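Local coordinates for predicted HD superfamily hydrolase (uncultured Thermotogales bacterium, PDB 2PQ7), which binds a pair of ferric ions in an all-helical HD domain and is probably a metal-dependent hydrolase whose substrate is not known, at residues H37-S46 against A59-D67; D79-S89 against V102-R113. All blocks are in the same frame, centred on the assembly; numbering follows the deposited sequence.

Two antiparallel helix pairs, following one another along the chain, supply most of the protein ligands of the two irons in this HD domain; D132 of helix 123-133 adds one from outside them. Contact 1 comes first and joins helices 35-52 and 56-65 close to the centre of the chain; contact 2 joins helices 80-91 and 99-111, and its centre lies about 13 Å from that of contact 1. They meet at the metals: D67 of contact 1 bridges both irons, and its OD1 shares the second iron with H80 and H112 of contact 2, while a single water ligates both ions. Farther from the irons, L65 packs on I109. The dinuclear centre thus sits where the two helix pairs meet.

Contact 1: H37-S46 against A59-D67; sequences HTFRVMENAS and AIIAALLHD. With FE (Fe (III) ion), chain C; FE (Fe (III) ion), chain B.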
loop_
_atom_site.group_PDB
_atom_site.type_symbol
_atom_site.label_atom_id
_atom_site.label_comp_id
_atom_site.label_asym_id
_atom_site.label_seq_id
_atom_site.Cartn_x
_atom_site.Cartn_y
_atom_site.Cartn_z
ATOM N N HIS A 37 2.622 -15.688 -6.668
ATOM C CA HIS A 37 2.625 -16.244 -5.318
ATOM C C HIS A 37 3.734 -17.328 -5.162
ATOM O O HIS A 37 4.553 -17.301 -4.234
ATOM C CB HIS A 37 1.262 -16.776 -4.928
ATOM C CG HIS A 37 1.289 -17.707 -3.765
ATOM N ND1 HIS A 37 1.447 -17.282 -2.458
ATOM C CD2 HIS A 37 1.260 -19.062 -3.724
ATOM C CE1 HIS A 37 1.422 -18.337 -1.659
ATOM N NE2 HIS A 37 1.311 -19.429 -2.404
ATOM N N THR A 38 3.773 -18.273 -6.086
ATOM C CA THR A 38 4.787 -19.337 -6.038
ATOM C C THR A 38 6.198 -18.786 -6.030
ATOM O O THR A 38 7.056 -19.208 -5.268
ATOM C CB THR A 38 4.575 -20.330 -7.208
ATOM O OG1 THR A 38 3.397 -21.103 -6.906
ATOM C CG2 THR A 38 5.677 -21.235 -7.298
ATOM N N PHE A 39 6.444 -17.771 -6.856
ATOM C CA PHE A 39 7.778 -17.208 -6.855
ATOM C C PHE A 39 8.092 -16.498 -5.547
ATOM O O PHE A 39 9.191 -16.627 -5.036
ATOM C CB PHE A 39 7.950 -16.252 -8.021
ATOM C CG PHE A 39 7.794 -16.902 -9.358
ATOM C CD1 PHE A 39 8.306 -18.167 -9.593
ATOM C CD2 PHE A 39 7.158 -16.238 -10.390
ATOM C CE1 PHE A 39 8.167 -18.776 -10.826
ATOM C CE2 PHE A 39 7.037 -16.827 -11.639
ATOM C CZ PHE A 39 7.550 -18.106 -11.856
ATOM N N ARG A 40 7.114 -15.812 -4.960
ATOM C CA ARG A 40 7.362 -15.148 -3.670
ATOM C C ARG A 40 7.601 -16.178 -2.558
ATOM O O ARG A 40 8.410 -15.974 -1.654
ATOM C CB ARG A 40 6.215 -14.197 -3.337
ATOM C CG ARG A 40 6.155 -13.016 -4.324
ATOM C CD ARG A 40 5.240 -11.945 -3.852
ATOM N NE ARG A 40 3.890 -12.428 -3.612
ATOM C CZ ARG A 40 2.903 -12.497 -4.517
ATOM N NH1 ARG A 40 3.042 -12.081 -5.755
ATOM N NH2 ARG A 40 1.762 -13.015 -4.160
ATOM N N VAL A 41 6.851 -17.283 -2.611
ATOM C CA VAL A 41 7.036 -18.378 -1.624
ATOM C C VAL A 41 8.438 -18.979 -1.770
ATOM O O VAL A 41 9.132 -19.263 -0.788
ATOM C CB VAL A 41 5.912 -19.429 -1.731
ATOM C CG1 VAL A 41 6.195 -20.638 -0.765
ATOM C CG2 VAL A 41 4.604 -18.801 -1.340
HETATM N N MSE A 42 8.889 -19.186 -2.995
HETATM C CA MSE A 42 10.206 -19.702 -3.149
HETATM C C MSE A 42 11.272 -18.707 -2.634
HETATM O O MSE A 42 12.246 -19.128 -2.020
HETATM C CB MSE A 42 10.437 -20.160 -4.559
HETATM C CG MSE A 42 11.796 -20.744 -4.696
HETATM SE SE MSE A 42 12.971 -19.376 -5.309
HETATM C CE MSE A 42 12.423 -19.548 -6.835
ATOM N N GLU A 43 11.063 -17.408 -2.836
ATOM C CA GLU A 43 11.997 -16.410 -2.281
ATOM C C GLU A 43 12.017 -16.506 -0.763
ATOM O O GLU A 43 13.102 -16.495 -0.155
ATOM C CB GLU A 43 11.617 -14.989 -2.722
ATOM C CG GLU A 43 11.796 -14.772 -4.211
ATOM C CD GLU A 43 13.246 -14.886 -4.669
ATOM O OE1 GLU A 43 14.157 -14.691 -3.828
ATOM O OE2 GLU A 43 13.466 -15.152 -5.876
ATOM N N ASN A 44 10.851 -16.622 -0.131
ATOM C CA ASN A 44 10.766 -16.765 1.323
ATOM C C ASN A 44 11.449 -18.050 1.780
ATOM O O ASN A 44 12.192 -18.070 2.761
ATOM C CB ASN A 44 9.334 -16.820 1.767
ATOM C CG ASN A 44 8.560 -15.562 1.491
ATOM O OD1 ASN A 44 9.136 -14.490 1.289
ATOM N ND2 ASN A 44 7.253 -15.681 1.505
ATOM N N ALA A 45 11.220 -19.143 1.057
ATOM C CA ALA A 45 11.845 -20.424 1.415
ATOM C C ALA A 45 13.357 -20.377 1.303
ATOM O O ALA A 45 14.056 -20.999 2.119
ATOM C CB ALA A 45 11.306 -21.550 0.536
ATOM N N SER A 46 13.850 -19.633 0.310
ATOM C CA SER A 46 15.286 -19.479 0.087
ATOM C C SER A 46 15.930 -18.772 1.296
ATOM O O SER A 46 16.966 -19.207 1.824
ATOM C CB SER A 46 15.520 -18.649 -1.164
ATOM O OG SER A 46 16.889 -18.482 -1.383
ATOM N N ALA A 59 13.846 -27.247 0.023
ATOM C CA ALA A 59 12.992 -26.109 0.309
ATOM C C ALA A 59 12.536 -25.375 -0.939
ATOM O O ALA A 59 11.370 -25.098 -1.124
ATOM C CB ALA A 59 13.694 -25.213 1.282
ATOM N N ILE A 60 13.490 -25.106 -1.838
ATOM C CA ILE A 60 13.201 -24.426 -3.076
ATOM C C ILE A 60 12.274 -25.208 -3.990
ATOM O O ILE A 60 11.318 -24.653 -4.531
ATOM C CB ILE A 60 14.519 -24.156 -3.850
ATOM C CG1 ILE A 60 15.309 -23.086 -3.114
ATOM C CG2 ILE A 60 14.282 -23.754 -5.291
ATOM C CD1 ILE A 60 14.590 -21.708 -3.002
ATOM N N ILE A 61 12.613 -26.484 -4.176
ATOM C CA ILE A 61 11.831 -27.355 -5.044
ATOM C C ILE A 61 10.418 -27.542 -4.473
ATOM O O ILE A 61 9.446 -27.445 -5.221
ATOM C CB ILE A 61 12.572 -28.651 -5.379
ATOM C CG1 ILE A 61 13.803 -28.290 -6.278
ATOM C CG2 ILE A 61 11.681 -29.635 -6.082
ATOM C CD1 ILE A 61 14.692 -29.448 -6.541
ATOM N N ALA A 62 10.343 -27.724 -3.163
ATOM C CA ALA A 62 9.023 -27.870 -2.594
ATOM C C ALA A 62 8.183 -26.584 -2.784
ATOM O O ALA A 62 7.014 -26.630 -3.116
ATOM C CB ALA A 62 9.189 -28.137 -1.187
ATOM N N ALA A 63 8.789 -25.421 -2.566
ATOM C CA ALA A 63 8.107 -24.158 -2.805
ATOM C C ALA A 63 7.661 -23.991 -4.249
ATOM O O ALA A 63 6.562 -23.540 -4.514
ATOM C CB ALA A 63 9.009 -23.008 -2.426
ATOM N N LEU A 64 8.550 -24.316 -5.186
ATOM C CA LEU A 64 8.178 -24.195 -6.613
ATOM C C LEU A 64 7.006 -25.087 -6.997
ATOM O O LEU A 64 6.141 -24.710 -7.777
ATOM C CB LEU A 64 9.386 -24.465 -7.511
ATOM C CG LEU A 64 10.236 -23.263 -7.839
ATOM C CD1 LEU A 64 11.343 -23.773 -8.728
ATOM C CD2 LEU A 64 9.333 -22.222 -8.585
ATOM N N LEU A 65 6.996 -26.301 -6.442
ATOM C CA LEU A 65 5.958 -27.265 -6.787
ATOM C C LEU A 65 4.707 -27.255 -5.910
ATOM O O LEU A 65 3.699 -27.842 -6.295
ATOM C CB LEU A 65 6.524 -28.675 -6.757
ATOM C CG LEU A 65 7.546 -28.943 -7.852
ATOM C CD1 LEU A 65 8.175 -30.317 -7.628
ATOM C CD2 LEU A 65 6.967 -28.808 -9.224
ATOM N N HIS A 66 4.734 -26.506 -4.821
ATOM C CA HIS A 66 3.674 -26.737 -3.801
ATOM C C HIS A 66 2.260 -26.433 -4.287
ATOM O O HIS A 66 1.347 -27.115 -3.911
ATOM C CB HIS A 66 3.965 -26.024 -2.492
ATOM C CG HIS A 66 3.550 -24.592 -2.455
ATOM N ND1 HIS A 66 4.206 -23.603 -3.141
ATOM C CD2 HIS A 66 2.541 -23.984 -1.786
ATOM C CE1 HIS A 66 3.601 -22.443 -2.921
ATOM N NE2 HIS A 66 2.577 -22.651 -2.097
ATOM N N ASP A 67 2.103 -25.422 -5.129
ATOM C CA ASP A 67 0.806 -25.057 -5.682
ATOM C C ASP A 67 0.679 -25.363 -7.192
ATOM O O ASP A 67 -0.207 -24.783 -7.850
ATOM C CB ASP A 67 0.561 -23.585 -5.428
ATOM C CG ASP A 67 0.125 -23.294 -3.992
ATOM O OD1 ASP A 67 -0.379 -24.167 -3.227
ATOM O OD2 ASP A 67 0.237 -22.097 -3.592
HETATM FE FE FE C . 0.782 -21.392 -1.681
HETATM FE FE FE B . -1.427 -24.190 -1.521
HETATM O O HOH W 1 3.603 -23.909 -7.050
HETATM O O HOH W 2 -0.180 -22.901 -0.634
#
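H37, H66 and D67 converge on one ferric ion, with NE2 of H37 and NE2 of H66 each 2.2 Å from the metal and D67 OD2 at 2.1 Å. The imidazole of H37 lies nearly coplanar with the D67 carboxylate, whose OD2 stands at the ring's edge, while the two histidine rings meet rim to rim. D67 OD1 reaches the second iron at 2.0 Å, so the carboxylate bridges the pair, one oxygen to each iron, and a water bridges them as well. D132 adds a ligand to the first ion, completing the H...HD...D signature of HD domains.

A second shell sets these groups. H66 ND1 donates to the carbonyl oxygen of A63 over 2.7 Å, the acceptor lying in the ring plane, which fixes the ring's rotation and leaves NE2 for iron; chi1 of 84° folds the ring back toward that carbonyl. V41 brings CG1 to within 3.8 Å of H66 CE1, and D135 takes the hydrogen bond from H37 ND1. One water ties T38 OG1 to L64 O and D67 N, joining the helix to the turn that bears the ligands.

Farther from the metals, the packing is apolar. A63 CB meets M42 CA at 3.6 Å, a closeness suited to alanine, and A45 packs beside it. The bent side chain of M42, a selenomethionine, runs across I60 in the conformers given. Segments 37-46 and 59-65 run antiparallel at 163°, their axes 8.2 Å apart at closest approach, with helix 14-25 touching T38 and L64, helix 123-133 touching V41 and A45, and helix 99-111 touching A62 and L65.

Contact 2: D79-S89 against V102-R113; sequences DHAESGAEYAS and VAEVSKAIRSHR. With FE (Fe (III) ion), chain B.
R113 grips D79 side-on in a salt bridge, with NH2 2.9 Å and NE 3.2 Å from the same oxygen, OD1. The guanidinium and carboxylate planes are nearly parallel, and bends at chi2 and chi3 turn the arginine back alongside the aspartate. D79 also caps helix 80-91, as a short acid at the N-cap can: OD2 accepts from E82 N, and OD1 more weakly from A81 N. One face of the same guanidinium lies over H80 CE1, and E73 binds both R113 NH2 and H80 ND1.

Both histidines hold CG between backbone N and carbonyl carbon (chi1 75° for H80, 88° for H112), which turns NE2 of each to the second iron, 2.2 Å away. H112 ND1 donates to I109 O on an in-plane lone pair, fixing its ring. These histidines and D67 hold the second ion of this dinuclear HD-domain site.

Behind the metal, segments 80-89 and 102-111 pack antiparallel at 170°, with axes 7.5 Å apart at closest approach. Small residues permit this: A85 CB lies 3.3 Å from S106 O, and the bare G84 leaves room for I109 CG2. The side chain of I109 is a knob among A81, G84, A85 and A88. The aliphatic base and one guanidinium face of R110 lie against A85 CB. At the far end the S89 and S106 hydroxyls approach each other in the conformers given, and S106 OG donates to V102 O.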
loop_
_atom_site.group_PDB
_atom_site.type_symbol
_atom_site.label_atom_id
_atom_site.label_comp_id
_atom_site.label_asym_id
_atom_site.label_seq_id
_atom_site.Cartn_x
_atom_site.Cartn_y
_atom_site.Cartn_z
ATOM N N ASP A 79 -8.090 -31.820 -4.419
ATOM C CA ASP A 79 -7.202 -31.094 -3.511
ATOM C C ASP A 79 -5.765 -30.944 -4.081
ATOM O O ASP A 79 -5.112 -31.949 -4.349
ATOM C CB ASP A 79 -7.112 -31.821 -2.180
ATOM C CG ASP A 79 -5.995 -31.287 -1.274
ATOM O OD1 ASP A 79 -5.772 -30.081 -1.118
ATOM O OD2 ASP A 79 -5.312 -32.127 -0.675
ATOM N N HIS A 80 -5.316 -29.715 -4.207
ATOM C CA HIS A 80 -4.027 -29.425 -4.825
ATOM C C HIS A 80 -2.820 -29.936 -4.003
ATOM O O HIS A 80 -1.741 -30.241 -4.570
ATOM C CB HIS A 80 -3.858 -27.960 -5.162
ATOM C CG HIS A 80 -3.587 -27.049 -4.001
ATOM N ND1 HIS A 80 -4.577 -26.606 -3.140
ATOM C CD2 HIS A 80 -2.437 -26.475 -3.580
ATOM C CE1 HIS A 80 -4.039 -25.815 -2.226
ATOM N NE2 HIS A 80 -2.740 -25.693 -2.490
ATOM N N ALA A 81 -2.968 -30.029 -2.689
ATOM C CA ALA A 81 -1.865 -30.530 -1.862
ATOM C C ALA A 81 -1.628 -32.020 -2.155
ATOM O O ALA A 81 -0.488 -32.489 -2.319
ATOM C CB ALA A 81 -2.184 -30.279 -0.382
ATOM N N GLU A 82 -2.713 -32.807 -2.251
ATOM C CA GLU A 82 -2.616 -34.249 -2.567
ATOM C C GLU A 82 -2.104 -34.504 -3.999
ATOM O O GLU A 82 -1.247 -35.394 -4.258
ATOM C CB GLU A 82 -3.986 -34.970 -2.435
ATOM C CG GLU A 82 -4.546 -35.023 -1.024
ATOM N N SER A 83 -2.756 -33.657 -4.859
ATOM C CA SER A 83 -2.407 -33.775 -6.269
ATOM C C SER A 83 -0.974 -33.344 -6.565
ATOM O O SER A 83 -0.308 -33.953 -7.420
ATOM C CB SER A 83 -3.373 -32.944 -7.106
ATOM O OG SER A 83 -3.249 -33.298 -8.462
ATOM N N GLY A 84 -0.552 -32.266 -5.917
ATOM C CA GLY A 84 0.818 -31.733 -6.030
ATOM C C GLY A 84 1.840 -32.693 -5.464
ATOM O O GLY A 84 2.896 -32.878 -6.028
ATOM N N ALA A 85 1.549 -33.339 -4.367
ATOM C CA ALA A 85 2.457 -34.343 -3.796
ATOM C C ALA A 85 2.624 -35.520 -4.703
ATOM O O ALA A 85 3.735 -35.995 -4.905
ATOM C CB ALA A 85 1.901 -34.771 -2.440
ATOM N N GLU A 86 1.534 -36.021 -5.294
ATOM C CA GLU A 86 1.618 -37.134 -6.230
ATOM C C GLU A 86 2.435 -36.738 -7.492
ATOM O O GLU A 86 3.235 -37.502 -7.989
ATOM C CB GLU A 86 0.185 -37.580 -6.596
ATOM C CG GLU A 86 0.126 -38.674 -7.648
ATOM C CD GLU A 86 -1.306 -39.065 -8.039
ATOM O OE1 GLU A 86 -2.145 -39.262 -7.120
ATOM O OE2 GLU A 86 -1.542 -39.252 -9.258
ATOM N N TYR A 87 2.204 -35.530 -7.944
ATOM C CA TYR A 87 2.919 -35.015 -9.112
ATOM C C TYR A 87 4.403 -34.959 -8.808
ATOM O O TYR A 87 5.236 -35.404 -9.627
ATOM C CB TYR A 87 2.394 -33.634 -9.531
ATOM C CG TYR A 87 3.157 -33.118 -10.710
ATOM C CD1 TYR A 87 2.911 -33.607 -11.958
ATOM C CD2 TYR A 87 4.124 -32.140 -10.565
ATOM C CE1 TYR A 87 3.650 -33.171 -13.061
ATOM C CE2 TYR A 87 4.904 -31.712 -11.660
ATOM C CZ TYR A 87 4.637 -32.212 -12.880
ATOM O OH TYR A 87 5.411 -31.765 -13.954
ATOM N N ALA A 88 4.799 -34.392 -7.683
ATOM C CA ALA A 88 6.225 -34.338 -7.326
ATOM C C ALA A 88 6.859 -35.702 -7.252
ATOM O O ALA A 88 7.982 -35.920 -7.666
ATOM C CB ALA A 88 6.382 -33.581 -6.029
ATOM N N SER A 89 6.132 -36.677 -6.724
ATOM C CA SER A 89 6.639 -38.063 -6.668
ATOM C C SER A 89 6.845 -38.717 -8.017
ATOM O O SER A 89 7.584 -39.687 -8.127
ATOM C CB SER A 89 5.682 -38.942 -5.857
ATOM O OG SER A 89 5.674 -38.536 -4.527
ATOM N N VAL A 102 12.916 -37.165 -2.719
ATOM C CA VAL A 102 11.577 -37.080 -3.310
ATOM C C VAL A 102 10.471 -37.292 -2.248
ATOM O O VAL A 102 9.465 -36.566 -2.252
ATOM C CB VAL A 102 11.428 -38.077 -4.478
ATOM C CG1 VAL A 102 10.036 -38.083 -5.004
ATOM C CG2 VAL A 102 12.479 -37.800 -5.594
ATOM N N ALA A 103 10.644 -38.247 -1.341
ATOM C CA ALA A 103 9.616 -38.495 -0.317
ATOM C C ALA A 103 9.467 -37.277 0.569
ATOM O O ALA A 103 8.364 -36.912 0.942
ATOM C CB ALA A 103 9.965 -39.699 0.470
ATOM N N GLU A 104 10.547 -36.634 0.919
ATOM C CA GLU A 104 10.461 -35.489 1.819
ATOM C C GLU A 104 9.756 -34.320 1.131
ATOM O O GLU A 104 8.932 -33.621 1.723
ATOM C CB GLU A 104 11.843 -35.043 2.382
ATOM C CG GLU A 104 11.737 -33.798 3.277
ATOM C CD GLU A 104 12.922 -33.574 4.195
ATOM O OE1 GLU A 104 13.706 -34.519 4.391
ATOM O OE2 GLU A 104 13.050 -32.452 4.760
ATOM N N VAL A 105 10.163 -34.021 -0.087
ATOM C CA VAL A 105 9.525 -32.947 -0.829
ATOM C C VAL A 105 8.042 -33.225 -1.026
ATOM O O VAL A 105 7.198 -32.308 -0.857
ATOM C CB VAL A 105 10.216 -32.679 -2.202
ATOM C CG1 VAL A 105 9.423 -31.708 -3.070
ATOM C CG2 VAL A 105 11.615 -32.162 -1.972
ATOM N N SER A 106 7.723 -34.450 -1.434
ATOM C CA SER A 106 6.335 -34.813 -1.664
ATOM C C SER A 106 5.480 -34.674 -0.369
ATOM O O SER A 106 4.396 -34.084 -0.437
ATOM C CB SER A 106 6.234 -36.212 -2.272
ATOM O OG SER A 106 6.890 -36.269 -3.537
ATOM N N LYS A 107 5.995 -35.137 0.773
ATOM C CA LYS A 107 5.279 -35.082 2.045
ATOM C C LYS A 107 5.124 -33.619 2.403
ATOM O O LYS A 107 4.073 -33.193 2.949
ATOM C CB LYS A 107 6.081 -35.806 3.121
ATOM C CG LYS A 107 5.346 -35.863 4.472
ATOM C CD LYS A 107 6.155 -36.686 5.562
ATOM N N ALA A 108 6.123 -32.788 2.162
ATOM C CA ALA A 108 6.001 -31.379 2.489
ATOM C C ALA A 108 4.863 -30.742 1.736
ATOM O O ALA A 108 4.090 -29.946 2.266
ATOM C CB ALA A 108 7.314 -30.649 2.186
ATOM N N ILE A 109 4.727 -31.057 0.468
ATOM C CA ILE A 109 3.659 -30.486 -0.325
ATOM C C ILE A 109 2.325 -31.016 0.162
ATOM O O ILE A 109 1.326 -30.308 0.260
ATOM C CB ILE A 109 3.866 -30.825 -1.815
ATOM C CG1 ILE A 109 5.156 -30.127 -2.323
ATOM C CG2 ILE A 109 2.613 -30.462 -2.677
ATOM C CD1 ILE A 109 5.605 -30.585 -3.718
ATOM N N ARG A 110 2.310 -32.300 0.455
ATOM C CA ARG A 110 1.080 -32.933 0.905
ATOM C C ARG A 110 0.535 -32.308 2.166
ATOM O O ARG A 110 -0.694 -32.245 2.356
ATOM C CB ARG A 110 1.323 -34.410 1.135
ATOM C CG ARG A 110 0.075 -35.228 1.449
ATOM C CD ARG A 110 0.431 -36.680 1.631
ATOM N NE ARG A 110 1.013 -37.236 0.418
ATOM C CZ ARG A 110 0.353 -37.890 -0.537
ATOM N NH1 ARG A 110 -0.967 -38.113 -0.447
ATOM N NH2 ARG A 110 1.042 -38.337 -1.601
ATOM N N SER A 111 1.433 -31.841 3.029
ATOM C CA SER A 111 1.072 -31.284 4.341
ATOM C C SER A 111 0.873 -29.776 4.406
ATOM O O SER A 111 0.502 -29.238 5.457
ATOM C CB SER A 111 2.179 -31.624 5.350
ATOM O OG SER A 111 2.470 -33.000 5.347
ATOM N N HIS A 112 1.124 -29.062 3.312
ATOM C CA HIS A 112 1.198 -27.611 3.388
ATOM C C HIS A 112 -0.028 -26.776 3.736
ATOM O O HIS A 112 0.147 -25.658 4.191
ATOM C CB HIS A 112 1.918 -27.021 2.154
ATOM C CG HIS A 112 1.021 -26.719 0.983
ATOM N ND1 HIS A 112 0.776 -27.615 -0.034
ATOM C CD2 HIS A 112 0.368 -25.580 0.649
ATOM C CE1 HIS A 112 -0.021 -27.048 -0.926
ATOM N NE2 HIS A 112 -0.280 -25.803 -0.540
ATOM N N ARG A 113 -1.215 -27.306 3.544
ATOM C CA ARG A 113 -2.413 -26.531 3.915
ATOM C C ARG A 113 -2.679 -26.528 5.426
ATOM O O ARG A 113 -2.322 -27.500 6.106
ATOM C CB ARG A 113 -3.664 -27.047 3.240
ATOM C CG ARG A 113 -3.675 -27.091 1.759
ATOM C CD ARG A 113 -5.009 -26.470 1.292
ATOM N NE ARG A 113 -5.781 -27.312 0.398
ATOM C CZ ARG A 113 -6.782 -26.869 -0.362
ATOM N NH1 ARG A 113 -7.125 -25.576 -0.377
ATOM N NH2 ARG A 113 -7.436 -27.724 -1.139
HETATM FE FE FE B . -1.427 -24.190 -1.521
HETATM O O HOH W 2 -0.180 -22.901 -0.634
#